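Local atomic coordinates of malonyl CoA:acyl carrier protein malonyltransferase (Streptomyces coelicolor, PDB entry 1NM2), a protein that probably transfers the malonyl group from malonyl-CoA to the holo acyl carrier protein, supplying malonyl-ACP for fatty acid biosynthesis. Residues S139-G144 against E187-V192. Sequence-based numbering, arbitrary orientation.
Sequences SALLGG and EGVRKV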
loop_
_atom_site.group_PDB
_atom_site.type_symbol
_atom_site.label_atom_id
_atom_site.label_comp_id
_atom_site.label_asym_id
_atom_site.label_seq_id
_atom_site.Cartn_x
_atom_site.Cartn_y
_atom_site.Cartn_z
ATOM N N SER A 139 -11.228 -7.580 -8.961
ATOM C CA SER A 139 -10.697 -8.715 -9.706
ATOM C C SER A 139 -9.577 -8.245 -10.616
ATOM O O SER A 139 -9.687 -7.201 -11.253
ATOM C CB SER A 139 -11.793 -9.379 -10.543
ATOM O OG SER A 139 -12.808 -9.926 -9.721
ATOM N N ALA A 140 -8.493 -9.011 -10.664
ATOM C CA ALA A 140 -7.362 -8.669 -11.514
ATOM C C ALA A 140 -7.592 -9.256 -12.899
ATOM O O ALA A 140 -8.179 -10.336 -13.036
ATOM C CB ALA A 140 -6.072 -9.221 -10.924
ATOM N N LEU A 141 -7.147 -8.532 -13.923
ATOM C CA LEU A 141 -7.275 -8.987 -15.300
ATOM C C LEU A 141 -5.909 -9.492 -15.745
ATOM O O LEU A 141 -4.943 -8.732 -15.766
ATOM C CB LEU A 141 -7.721 -7.838 -16.210
ATOM C CG LEU A 141 -9.197 -7.426 -16.228
ATOM C CD1 LEU A 141 -9.684 -7.089 -14.838
ATOM C CD2 LEU A 141 -9.359 -6.230 -17.152
ATOM N N LEU A 142 -5.826 -10.769 -16.102
ATOM C CA LEU A 142 -4.555 -11.348 -16.530
ATOM C C LEU A 142 -4.470 -11.419 -18.051
ATOM O O LEU A 142 -5.197 -12.175 -18.692
ATOM C CB LEU A 142 -4.385 -12.744 -15.919
ATOM C CG LEU A 142 -4.635 -12.823 -14.409
ATOM C CD1 LEU A 142 -4.383 -14.241 -13.925
ATOM C CD2 LEU A 142 -3.733 -11.835 -13.675
ATOM N N GLY A 143 -3.572 -10.623 -18.618
ATOM C CA GLY A 143 -3.412 -10.585 -20.060
ATOM C C GLY A 143 -4.196 -9.426 -20.646
ATOM O O GLY A 143 -4.871 -8.698 -19.918
ATOM N N GLY A 144 -4.108 -9.253 -21.962
ATOM C CA GLY A 144 -4.830 -8.184 -22.623
ATOM C C GLY A 144 -4.062 -6.881 -22.688
ATOM O O GLY A 144 -2.915 -6.787 -22.243
ATOM N N GLU A 187 -11.048 -8.156 -24.755
ATOM C CA GLU A 187 -10.259 -8.874 -25.748
ATOM C C GLU A 187 -8.849 -9.159 -25.242
ATOM O O GLU A 187 -8.184 -8.273 -24.707
ATOM C CB GLU A 187 -10.168 -8.052 -27.033
ATOM C CG GLU A 187 -9.648 -8.827 -28.229
ATOM C CD GLU A 187 -9.414 -7.936 -29.431
ATOM O OE1 GLU A 187 -10.154 -6.939 -29.580
ATOM O OE2 GLU A 187 -8.500 -8.240 -30.229
ATOM N N GLY A 188 -8.401 -10.400 -25.410
ATOM C CA GLY A 188 -7.063 -10.768 -24.980
ATOM C C GLY A 188 -6.912 -11.179 -23.527
ATOM O O GLY A 188 -5.920 -11.809 -23.171
ATOM N N VAL A 189 -7.872 -10.824 -22.680
ATOM C CA VAL A 189 -7.788 -11.193 -21.271
ATOM C C VAL A 189 -8.052 -12.686 -21.142
ATOM O O VAL A 189 -9.035 -13.199 -21.672
ATOM C CB VAL A 189 -8.815 -10.422 -20.404
ATOM C CG1 VAL A 189 -8.799 -10.957 -18.969
ATOM C CG2 VAL A 189 -8.476 -8.940 -20.393
ATOM N N ARG A 190 -7.160 -13.378 -20.442
ATOM C CA ARG A 190 -7.284 -14.819 -20.253
ATOM C C ARG A 190 -8.098 -15.153 -19.013
ATOM O O ARG A 190 -8.917 -16.076 -19.020
ATOM C CB ARG A 190 -5.904 -15.458 -20.082
ATOM C CG ARG A 190 -4.903 -15.153 -21.172
ATOM C CD ARG A 190 -3.603 -15.881 -20.898
ATOM N NE ARG A 190 -2.981 -15.462 -19.645
ATOM C CZ ARG A 190 -2.236 -14.367 -19.510
ATOM N NH1 ARG A 190 -2.016 -13.576 -20.556
ATOM N NH2 ARG A 190 -1.701 -14.068 -18.331
ATOM N N LYS A 191 -7.878 -14.390 -17.952
ATOM C CA LYS A 191 -8.545 -14.669 -16.694
ATOM C C LYS A 191 -8.913 -13.414 -15.917
ATOM O O LYS A 191 -8.205 -12.407 -15.956
ATOM C CB LYS A 191 -7.602 -15.533 -15.853
ATOM C CG LYS A 191 -8.231 -16.607 -14.992
ATOM C CD LYS A 191 -7.115 -17.443 -14.367
ATOM C CE LYS A 191 -7.630 -18.504 -13.407
ATOM N NZ LYS A 191 -6.490 -19.270 -12.819
ATOM N N VAL A 192 -10.038 -13.485 -15.218
ATOM C CA VAL A 192 -10.499 -12.394 -14.375
ATOM C C VAL A 192 -10.494 -13.021 -12.987
ATOM O O VAL A 192 -11.409 -13.757 -12.615
ATOM C CB VAL A 192 -11.914 -11.938 -14.772
ATOM C CG1 VAL A 192 -12.426 -10.892 -13.789
ATOM C CG2 VAL A 192 -11.878 -11.347 -16.177
#
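Leu142 faces two consecutive residues, Arg190 and Lys191, across an antiparallel strand pair, which makes this a classic beta bulge. It lies in strand 189-194, at one edge of the small mixed sheet of the acyltransferase fold, where that strand runs beside strand 136-143. Two backbone bonds close the bulge. Leu142 N donates its hydrogen to Lys191 O at 2.9 Å, almost perfectly straight (178° at the hydrogen) and in the carbonyl plane, while Arg190 N reaches Leu142 O, also at 2.9 Å. Leu142 O also sits over one face of the Arg190 guanidinium, 3.8 Å from Arg190 CZ. A bend at chi3 (-62°) folds the arginine chain back across the neighbouring strand, bringing Arg190 NH2 to 3.8 Å from Leu142 CB and Arg190 NH1 close to Gly143 CA. On one face of the sheet, Leu142 and Lys191 lie side by side and point the same way; Leu142 CD1 lies 4.0 Å from Lys191 CB, and beyond CG the extended lysine chain leads away.

The other face carries Leu141 and Val192, a non-hydrogen-bonded pair buried under helix 175-183, with helix 146-155 also packing on Leu141. Across the strands the Leu141 side chain meets Val189, Leu141 CB lying 4.3 Å from Val189 CG1, whereas Val189 CG2 turns to Gly143 O. With CG1 anti to the backbone N (chi1 174°), Val192 directs this methyl at Ser139, where Val192 CG1 meets Ser139 CB at 3.6 Å.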